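Side-chain contacts in dual function macrocyclase-peptidase POPB (Galerina marginata, PDB 5N4B), which cleaves peptide bonds on the C-terminal side of prolyl residues and macrocyclises the released intermediate in the biosynthesis of the amanitin toxins: residues Pro685-Ile690 against Trp716-Arg721; His643-Asp648 against Ile674-His679; Arg379-Glu384 against Ser503-Phe508. The protein carries 1 engineered substitution. All coordinates share one frame; numbering follows the deposited sequence. Where two conformers were deposited one is given.

Interaction 1: residues Pro685-Ile690 against Trp716-Arg721; sequences PHPLLI and WGFIAR
With chi1 at 177°, Phe718 extends its ring from helix 705-722 toward Leu689 of strand 688-693 and Pro687 just before it. On the strand side, Leu689 CG lies anti to the carbonyl carbon (chi1 -55°), and the extended chi2 carries CD1 to the ring. One ring atom does all the close touching: Phe718 CE1 lies 4.0 Å from Leu689 CD1 and 4.1 Å from Pro687 CG. Both carbons approach the ring obliquely. Pro687 and Phe718 slide past each other in opposite senses, whereas the Leu689 and Phe718 side chains lie at a slant to each other. Pro687 and Leu689, two residues apart, both turn to the helix, while Leu688 between them points away and packs on Ile674 of helix 668-680; the strand thus has helices on both faces. The backbones stay well apart, with 10.1 Å between Pro687 CA and Phe718 CA, so the ring spans most of the gap. Phe718 also packs on Ala653 and Leu655 of the neighbouring strand 653-659, and Tyr62 of helix 46-64 packs on both Pro687 and Leu689. The contact therefore joins the last strand of the alpha/beta-hydrolase sheet to the C-terminal helix that covers it. With no hydrogen bond or charge across the two segments, cohesion rests on dispersion and on the exclusion of water from three buried apolar side chains.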
loop_
_atom_site.group_PDB
_atom_site.type_symbol
_atom_site.label_atom_id
_atom_site.label_comp_id
_atom_site.label_asym_id
_atom_site.label_seq_id
_atom_site.Cartn_x
_atom_site.Cartn_y
_atom_site.Cartn_z
ATOM N N PRO A 685 20.093 -19.828 -19.962
ATOM C CA PRO A 685 19.908 -21.182 -19.416
ATOM C C PRO A 685 18.739 -21.320 -18.476
ATOM O O PRO A 685 18.296 -22.445 -18.221
ATOM C CB PRO A 685 21.208 -21.431 -18.662
ATOM C CG PRO A 685 21.819 -20.101 -18.460
ATOM C CD PRO A 685 21.392 -19.254 -19.594
ATOM N N HIS A 686 18.234 -20.199 -17.969
ATOM C CA HIS A 686 17.153 -20.156 -17.002
ATOM C C HIS A 686 15.952 -19.504 -17.634
ATOM O O HIS A 686 16.116 -18.582 -18.442
ATOM C CB HIS A 686 17.594 -19.354 -15.778
ATOM C CG HIS A 686 18.931 -19.797 -15.275
ATOM N ND1 HIS A 686 19.968 -18.941 -14.978
ATOM C CD2 HIS A 686 19.364 -21.035 -14.991
ATOM C CE1 HIS A 686 21.015 -19.657 -14.576
ATOM N NE2 HIS A 686 20.670 -20.928 -14.572
ATOM N N PRO A 687 14.754 -19.998 -17.358
ATOM C CA PRO A 687 13.578 -19.479 -18.049
ATOM C C PRO A 687 13.291 -18.039 -17.681
ATOM O O PRO A 687 13.438 -17.619 -16.529
ATOM C CB PRO A 687 12.451 -20.410 -17.574
ATOM C CG PRO A 687 12.893 -20.853 -16.218
ATOM C CD PRO A 687 14.395 -21.071 -16.426
ATOM N N LEU A 688 12.856 -17.295 -18.688
ATOM C CA LEU A 688 12.453 -15.891 -18.580
ATOM C C LEU A 688 10.992 -15.856 -19.011
ATOM O O LEU A 688 10.687 -15.898 -20.206
ATOM C CB LEU A 688 13.340 -14.989 -19.427
ATOM C CG LEU A 688 14.840 -15.204 -19.126
ATOM C CD1 LEU A 688 15.706 -14.421 -20.099
ATOM C CD2 LEU A 688 15.242 -14.793 -17.744
ATOM N N LEU A 689 10.074 -15.795 -18.061
ATOM C CA LEU A 689 8.659 -16.063 -18.276
ATOM C C LEU A 689 7.786 -14.935 -17.733
ATOM O O LEU A 689 8.221 -14.147 -16.871
ATOM C CB LEU A 689 8.219 -17.316 -17.538
ATOM C CG LEU A 689 9.025 -18.554 -17.868
ATOM C CD1 LEU A 689 8.606 -19.676 -16.933
ATOM C CD2 LEU A 689 8.870 -18.923 -19.313
ATOM N N ILE A 690 6.552 -14.827 -18.235
ATOM C CA ILE A 690 5.583 -13.858 -17.721
ATOM C C ILE A 690 4.210 -14.501 -17.619
ATOM O O ILE A 690 3.759 -15.205 -18.540
ATOM C CB ILE A 690 5.544 -12.545 -18.542
ATOM C CG1 ILE A 690 4.590 -11.542 -17.891
ATOM C CG2 ILE A 690 5.143 -12.819 -20.007
ATOM C CD1 ILE A 690 4.762 -10.148 -18.494
ATOM N N TRP A 716 6.216 -18.926 -5.344
ATOM C CA TRP A 716 7.190 -19.482 -4.416
ATOM C C TRP A 716 7.683 -20.838 -4.905
ATOM O O TRP A 716 8.845 -21.197 -4.682
ATOM C CB TRP A 716 6.617 -19.554 -2.992
ATOM C CG TRP A 716 6.240 -18.218 -2.435
ATOM C CD1 TRP A 716 5.004 -17.837 -1.971
ATOM C CD2 TRP A 716 7.085 -17.068 -2.306
ATOM N NE1 TRP A 716 5.042 -16.532 -1.556
ATOM C CE2 TRP A 716 6.297 -16.025 -1.771
ATOM C CE3 TRP A 716 8.427 -16.822 -2.597
ATOM C CZ2 TRP A 716 6.810 -14.755 -1.503
ATOM C CZ3 TRP A 716 8.936 -15.562 -2.340
ATOM C CH2 TRP A 716 8.138 -14.546 -1.793
ATOM N N GLY A 717 6.836 -21.586 -5.600
ATOM C CA GLY A 717 7.297 -22.838 -6.206
ATOM C C GLY A 717 8.296 -22.608 -7.323
ATOM O O GLY A 717 9.289 -23.344 -7.453
ATOM N N PHE A 718 8.064 -21.576 -8.113
ATOM C CA PHE A 718 9.018 -21.208 -9.161
ATOM C C PHE A 718 10.361 -20.880 -8.544
ATOM O O PHE A 718 11.406 -21.334 -9.007
ATOM C CB PHE A 718 8.479 -20.049 -9.984
ATOM C CG PHE A 718 9.445 -19.548 -11.045
ATOM C CD1 PHE A 718 9.394 -20.114 -12.301
ATOM C CD2 PHE A 718 10.329 -18.549 -10.784
ATOM C CE1 PHE A 718 10.264 -19.714 -13.320
ATOM C CE2 PHE A 718 11.207 -18.123 -11.789
ATOM C CZ PHE A 718 11.159 -18.696 -13.040
ATOM N N ILE A 719 10.342 -20.060 -7.502
ATOM C CA ILE A 719 11.574 -19.695 -6.835
ATOM C C ILE A 719 12.248 -20.939 -6.277
ATOM O O ILE A 719 13.458 -21.127 -6.428
ATOM C CB ILE A 719 11.308 -18.643 -5.752
ATOM C CG1 ILE A 719 11.037 -17.269 -6.380
ATOM C CG2 ILE A 719 12.494 -18.569 -4.788
ATOM C CD1 ILE A 719 10.492 -16.257 -5.437
ATOM N N ALA A 720 11.494 -21.804 -5.588
ATOM C CA ALA A 720 12.103 -22.976 -4.964
ATOM C C ALA A 720 12.790 -23.861 -5.990
ATOM O O ALA A 720 13.936 -24.300 -5.790
ATOM C CB ALA A 720 11.070 -23.790 -4.194
ATOM N N ARG A 721 12.125 -24.118 -7.107
ATOM C CA ARG A 721 12.736 -24.957 -8.148
ATOM C C ARG A 721 13.956 -24.270 -8.751
ATOM O O ARG A 721 14.993 -24.911 -8.955
ATOM C CB ARG A 721 11.715 -25.299 -9.230
ATOM C CG ARG A 721 12.374 -26.042 -10.358
ATOM C CD ARG A 721 11.475 -26.979 -11.084
ATOM N NE ARG A 721 11.131 -28.114 -10.232
ATOM C CZ ARG A 721 10.570 -29.212 -10.705
ATOM N NH1 ARG A 721 10.244 -30.209 -9.886
ATOM N NH2 ARG A 721 10.322 -29.293 -12.006
#

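Interaction 2: residues His643-Asp648 against Ile674-His679; sequences HNVRTD and IATLQH
Val645 sets its two methyl groups against successive residues of helix 668-680, Thr676 and Leu677, and these three side chains account for nearly all the surface buried here. A chi1 of 178° puts Val645 CG1 beside the carbonyl carbon, facing Leu677, and CG2 beside the backbone N, facing Thr676. CG2 of Val645 meets the methyl CG2 of Thr676 at 3.8 Å, and Val645 CB is almost as near to that same methyl, at 3.9 Å; the two side chains cross at a slant. The other branch, Val645 CG1, reaches CD2 of Leu677 at 4.0 Å, and there the side chains run at about a right angle.

Thr676 presents carbon to the loop because its CG2 is anti to the backbone N (chi1 -59°, measured to OG1), while OG1 turns back along the helix to bond the carbonyl of Lys672 one turn earlier. Leu677 starts from the helix in a direction away from the loop, and only its CD2 branch comes round to Val645. Phe673 and Asn680 of the same helix also touch Val645, so the valine sits over about two turns.

Just beyond, Arg646 clamps Asp648 side-on within the loop: NE of Arg646 bonds OD1 of Asp648 at 2.8 Å, OD1 accepting through its syn lone pair, and NH2 of Arg646 bonds OD2 of Asp648 at 3.0 Å. This fork lies far from the helix. Strand 653-659, helix 668-680 and the adjacent parallel strand 688-693 form a beta-alpha-beta crossover of the alpha/beta-hydrolase fold, and the loop entering its first strand packs on its helix.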
loop_
_atom_site.group_PDB
_atom_site.type_symbol
_atom_site.label_atom_id
_atom_site.label_comp_id
_atom_site.label_asym_id
_atom_site.label_seq_id
_atom_site.Cartn_x
_atom_site.Cartn_y
_atom_site.Cartn_z
ATOM N N HIS A 643 15.923 -0.321 -21.222
ATOM C CA HIS A 643 16.955 0.254 -22.080
ATOM C C HIS A 643 18.368 -0.181 -21.748
ATOM O O HIS A 643 19.297 0.327 -22.378
ATOM C CB HIS A 643 16.843 1.771 -22.069
ATOM C CG HIS A 643 15.496 2.225 -22.496
ATOM N ND1 HIS A 643 14.489 2.551 -21.610
ATOM C CD2 HIS A 643 14.943 2.278 -23.729
ATOM C CE1 HIS A 643 13.388 2.803 -22.280
ATOM N NE2 HIS A 643 13.637 2.651 -23.574
ATOM N N ASN A 644 18.554 -1.112 -20.810
ATOM C CA ASN A 644 19.880 -1.499 -20.368
ATOM C C ASN A 644 20.128 -2.997 -20.393
ATOM O O ASN A 644 21.080 -3.472 -19.769
ATOM C CB ASN A 644 20.167 -0.866 -19.021
ATOM C CG ASN A 644 20.418 0.612 -19.170
ATOM O OD1 ASN A 644 21.525 1.041 -19.556
ATOM N ND2 ASN A 644 19.383 1.419 -18.976
ATOM N N VAL A 645 19.294 -3.765 -21.086
ATOM C CA VAL A 645 19.505 -5.207 -21.211
ATOM C C VAL A 645 20.678 -5.448 -22.145
ATOM O O VAL A 645 20.824 -4.758 -23.151
ATOM C CB VAL A 645 18.229 -5.890 -21.725
ATOM C CG1 VAL A 645 18.484 -7.364 -21.897
ATOM C CG2 VAL A 645 17.068 -5.635 -20.795
ATOM N N ARG A 646 21.566 -6.356 -21.759
ATOM C CA ARG A 646 22.753 -6.718 -22.525
ATOM C C ARG A 646 22.562 -8.100 -23.127
ATOM O O ARG A 646 21.632 -8.830 -22.818
ATOM C CB ARG A 646 23.985 -6.722 -21.609
ATOM C CG ARG A 646 24.318 -5.407 -20.976
ATOM C CD ARG A 646 25.548 -5.534 -20.056
ATOM N NE ARG A 646 26.782 -5.891 -20.777
ATOM C CZ ARG A 646 27.680 -5.020 -21.232
ATOM N NH1 ARG A 646 27.520 -3.723 -21.035
ATOM N NH2 ARG A 646 28.774 -5.455 -21.850
ATOM N N THR A 647 23.501 -8.461 -24.008
ATOM C CA THR A 647 23.486 -9.767 -24.647
ATOM C C THR A 647 24.468 -10.739 -24.036
ATOM O O THR A 647 24.597 -11.858 -24.546
ATOM C CB THR A 647 23.783 -9.676 -26.147
ATOM O OG1 THR A 647 25.070 -9.085 -26.383
ATOM C CG2 THR A 647 22.730 -8.911 -26.894
ATOM N N ASP A 648 25.285 -10.301 -23.078
ATOM C CA ASP A 648 26.429 -11.073 -22.597
ATOM C C ASP A 648 26.347 -11.476 -21.129
ATOM O O ASP A 648 27.364 -11.927 -20.587
ATOM C CB ASP A 648 27.740 -10.333 -22.891
ATOM C CG ASP A 648 27.875 -9.040 -22.150
ATOM O OD1 ASP A 648 26.897 -8.578 -21.476
ATOM O OD2 ASP A 648 28.962 -8.379 -22.335
ATOM N N ILE A 674 10.086 -8.079 -20.726
ATOM C CA ILE A 674 10.230 -9.510 -21.014
ATOM C C ILE A 674 10.531 -9.727 -22.500
ATOM O O ILE A 674 11.340 -10.589 -22.868
ATOM C CB ILE A 674 9.046 -10.347 -20.510
ATOM C CG1 ILE A 674 9.368 -11.855 -20.466
ATOM C CG2 ILE A 674 7.840 -10.106 -21.369
ATOM C CD1 ILE A 674 10.466 -12.222 -19.506
ATOM N N ALA A 675 9.921 -8.937 -23.379
ATOM C CA ALA A 675 10.234 -9.083 -24.802
ATOM C C ALA A 675 11.692 -8.746 -25.080
ATOM O O ALA A 675 12.347 -9.392 -25.912
ATOM C CB ALA A 675 9.293 -8.185 -25.606
ATOM N N THR A 676 12.213 -7.736 -24.387
ATOM C CA THR A 676 13.602 -7.331 -24.548
ATOM C C THR A 676 14.554 -8.385 -23.987
ATOM O O THR A 676 15.584 -8.696 -24.597
ATOM C CB THR A 676 13.792 -5.952 -23.891
ATOM O OG1 THR A 676 12.916 -5.010 -24.521
ATOM C CG2 THR A 676 15.176 -5.443 -24.055
ATOM N N LEU A 677 14.235 -8.966 -22.831
ATOM C CA LEU A 677 15.046 -10.054 -22.317
ATOM C C LEU A 677 15.075 -11.207 -23.295
ATOM O O LEU A 677 16.139 -11.768 -23.579
ATOM C CB LEU A 677 14.497 -10.551 -20.991
ATOM C CG LEU A 677 14.712 -9.751 -19.722
ATOM C CD1 LEU A 677 14.047 -10.444 -18.549
ATOM C CD2 LEU A 677 16.201 -9.559 -19.476
ATOM N N GLN A 678 13.902 -11.628 -23.762
ATOM C CA GLN A 678 13.823 -12.789 -24.652
ATOM C C GLN A 678 14.486 -12.547 -25.978
ATOM O O GLN A 678 14.992 -13.502 -26.566
ATOM C CB GLN A 678 12.366 -13.248 -24.821
ATOM C CG GLN A 678 11.727 -13.771 -23.538
ATOM C CD GLN A 678 10.233 -14.112 -23.694
ATOM O OE1 GLN A 678 9.621 -13.875 -24.750
ATOM N NE2 GLN A 678 9.631 -14.672 -22.638
ATOM N N HIS A 679 14.566 -11.297 -26.425
ATOM C CA HIS A 679 15.286 -10.974 -27.656
ATOM C C HIS A 679 16.798 -10.984 -27.447
ATOM O O HIS A 679 17.558 -11.378 -28.333
ATOM C CB HIS A 679 14.867 -9.592 -28.112
ATOM C CG HIS A 679 15.711 -9.061 -29.214
ATOM N ND1 HIS A 679 15.605 -9.514 -30.502
ATOM C CD2 HIS A 679 16.642 -8.081 -29.225
ATOM C CE1 HIS A 679 16.461 -8.858 -31.260
ATOM N NE2 HIS A 679 17.094 -7.976 -30.514
#

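Interaction 3: residues Arg379-Glu384 against Ser503-Phe508; sequences RNVKDE and SADPFF
Van der Waals contact centres on Val381, in a type I' beta turn, which packs against the loop 503-508. Its CG1, anti to the backbone N (chi1 -154°), lies 3.9 Å from Ala504 O and 4.1 Å from Asp505 OD1, the valine and aspartate side chains passing obliquely. Pro506 meets the turn's backbone instead: Pro506 CD approaches Val381 O at 3.5 Å. Phe477 of strand 473-481 touches both Val381 and Pro506.

Among polar links, no direct hydrogen bond crosses. A water lies 2.8 Å from Val381 O and, in a weak bond, 3.3 Å from Asp505 OD1. The stronger partner of Asp505 OD1 is Lys378, which also forms a salt bridge with Asp383 OD1.

Within the hairpin, Arg379 grips Glu384 side-on with NE and NH2; the NE to OE2 bond is 3.0 Å, and the carboxylate oxygens are met from above their plane.

The contact thus joins a propeller hairpin to the catalytic domain, beside the bound peptide, whose aromatic side chain bonds Asp505 O. Lysine shared between Asp383 and Asp505 probably offsets the repulsion of these two carboxylates, so the domain junction combines van der Waals contacts of carbon with backbone and carboxylate oxygens, a water and a shared lysine.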
loop_
_atom_site.group_PDB
_atom_site.type_symbol
_atom_site.label_atom_id
_atom_site.label_comp_id
_atom_site.label_asym_id
_atom_site.label_seq_id
_atom_site.Cartn_x
_atom_site.Cartn_y
_atom_site.Cartn_z
ATOM N N ARG A 379 11.573 3.716 15.222
ATOM C CA ARG A 379 12.978 3.834 15.571
ATOM C C ARG A 379 13.653 2.553 15.070
ATOM O O ARG A 379 13.263 1.437 15.464
ATOM C CB ARG A 379 13.130 3.970 17.091
ATOM C CG ARG A 379 14.588 4.194 17.476
ATOM C CD ARG A 379 14.822 4.024 19.002
ATOM N NE ARG A 379 13.788 4.746 19.663
ATOM C CZ ARG A 379 13.749 6.063 19.811
ATOM N NH1 ARG A 379 14.749 6.833 19.380
ATOM N NH2 ARG A 379 12.669 6.593 20.407
ATOM N N ASN A 380 14.636 2.699 14.189
ATOM C CA ASN A 380 15.271 1.525 13.594
ATOM C C ASN A 380 14.219 0.610 12.951
ATOM O O ASN A 380 14.327 -0.610 12.955
ATOM C CB ASN A 380 16.155 0.757 14.583
ATOM C CG ASN A 380 17.308 1.541 15.086
ATOM O OD1 ASN A 380 17.551 1.616 16.305
ATOM N ND2 ASN A 380 17.988 2.142 14.196
ATOM N N VAL A 381 13.212 1.217 12.323
ATOM C CA VAL A 381 12.179 0.548 11.548
ATOM C C VAL A 381 11.275 -0.312 12.406
ATOM O O VAL A 381 10.565 -1.202 11.896
ATOM C CB VAL A 381 12.776 -0.245 10.362
ATOM C CG1 VAL A 381 11.719 -0.380 9.243
ATOM C CG2 VAL A 381 14.028 0.400 9.809
ATOM N N LYS A 382 11.226 -0.026 13.697
ATOM C CA LYS A 382 10.386 -0.758 14.633
ATOM C C LYS A 382 9.578 0.274 15.432
ATOM O O LYS A 382 10.113 1.281 15.904
ATOM C CB LYS A 382 11.266 -1.588 15.566
ATOM C CG LYS A 382 12.021 -2.733 14.793
ATOM C CD LYS A 382 13.132 -3.397 15.564
ATOM C CE LYS A 382 14.375 -2.537 15.610
ATOM N NZ LYS A 382 15.348 -3.180 16.474
ATOM N N ASP A 383 8.293 0.036 15.554
ATOM C CA ASP A 383 7.387 1.015 16.110
ATOM C C ASP A 383 7.334 0.963 17.631
ATOM O O ASP A 383 7.337 -0.118 18.248
ATOM C CB ASP A 383 5.988 0.820 15.527
ATOM C CG ASP A 383 5.884 1.272 14.083
ATOM O OD1 ASP A 383 6.773 2.029 13.564
ATOM O OD2 ASP A 383 4.845 0.978 13.425
ATOM N N GLU A 384 7.224 2.149 18.222
ATOM C CA GLU A 384 7.138 2.365 19.660
ATOM C C GLU A 384 5.946 3.274 19.920
ATOM O O GLU A 384 5.737 4.258 19.202
ATOM C CB GLU A 384 8.401 3.013 20.182
ATOM C CG GLU A 384 9.668 2.277 19.779
ATOM C CD GLU A 384 10.943 2.918 20.316
ATOM O OE1 GLU A 384 10.868 4.013 20.936
ATOM O OE2 GLU A 384 12.027 2.333 20.140
ATOM N N SER A 503 7.919 2.906 3.950
ATOM C CA SER A 503 8.770 2.128 4.837
ATOM C C SER A 503 8.514 0.638 4.658
ATOM O O SER A 503 7.359 0.184 4.605
ATOM C CB SER A 503 8.502 2.537 6.280
ATOM O OG SER A 503 9.045 3.821 6.513
ATOM N N ALA A 504 9.611 -0.124 4.589
ATOM C CA ALA A 504 9.505 -1.581 4.445
ATOM C C ALA A 504 9.392 -2.176 5.841
ATOM O O ALA A 504 10.332 -2.714 6.415
ATOM C CB ALA A 504 10.685 -2.146 3.663
ATOM N N ASP A 505 8.188 -2.015 6.414
ATOM C CA ASP A 505 7.893 -2.326 7.816
ATOM C C ASP A 505 7.684 -3.827 8.054
ATOM O O ASP A 505 7.219 -4.549 7.162
ATOM C CB ASP A 505 6.581 -1.675 8.229
ATOM C CG ASP A 505 6.660 -0.205 8.441
ATOM O OD1 ASP A 505 7.757 0.314 8.711
ATOM O OD2 ASP A 505 5.582 0.415 8.361
ATOM N N PRO A 506 7.915 -4.309 9.270
ATOM C CA PRO A 506 7.507 -5.682 9.628
ATOM C C PRO A 506 6.045 -5.922 9.328
ATOM O O PRO A 506 5.210 -5.037 9.448
ATOM C CB PRO A 506 7.769 -5.746 11.132
ATOM C CG PRO A 506 8.872 -4.697 11.368
ATOM C CD PRO A 506 8.556 -3.597 10.381
ATOM N N PHE A 507 5.737 -7.158 8.954
ATOM C CA PHE A 507 4.383 -7.585 8.632
ATOM C C PHE A 507 4.318 -9.085 8.838
ATOM O O PHE A 507 5.339 -9.782 8.803
ATOM C CB PHE A 507 3.992 -7.180 7.212
ATOM C CG PHE A 507 4.761 -7.875 6.140
ATOM C CD1 PHE A 507 5.962 -7.422 5.737
ATOM C CD2 PHE A 507 4.223 -8.975 5.493
ATOM C CE1 PHE A 507 6.672 -8.073 4.724
ATOM C CE2 PHE A 507 4.924 -9.613 4.458
ATOM C CZ PHE A 507 6.143 -9.155 4.103
ATOM N N PHE A 508 3.101 -9.588 9.019
ATOM C CA PHE A 508 2.867 -11.026 9.204
ATOM C C PHE A 508 2.363 -11.648 7.901
ATOM O O PHE A 508 1.349 -11.201 7.346
ATOM C CB PHE A 508 1.845 -11.305 10.297
ATOM C CG PHE A 508 1.736 -12.743 10.623
ATOM C CD1 PHE A 508 2.693 -13.364 11.395
ATOM C CD2 PHE A 508 0.650 -13.491 10.172
ATOM C CE1 PHE A 508 2.596 -14.722 11.679
ATOM C CE2 PHE A 508 0.574 -14.838 10.444
ATOM C CZ PHE A 508 1.515 -15.435 11.181
HETATM O O HOH W 1 7.804 -0.606 11.855
#

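After an N-terminal segment whose helix 46-64 packs on the hydrolase domain, the chain runs through the beta-propeller to the hairpin turn at 379-384, and interaction 3 closes a loop of 118 residues on reaching 503-508, tying propeller to hydrolase domain. Interaction 2 closes a shorter loop, from 643-648 through strand 653-659 to helix 668-680, and interaction 1 a third, from strand 688-693 to helix 705-722. The three are in series; none nests or crosses. Interactions 1 and 2 touch, Gln678 NE2 probably bonding Leu688 O at 2.9 Å, so the last sheet strand is shared between two helices. Interaction 3 stands apart, its centre about 30 and 36 Å from those of interactions 1 and 2.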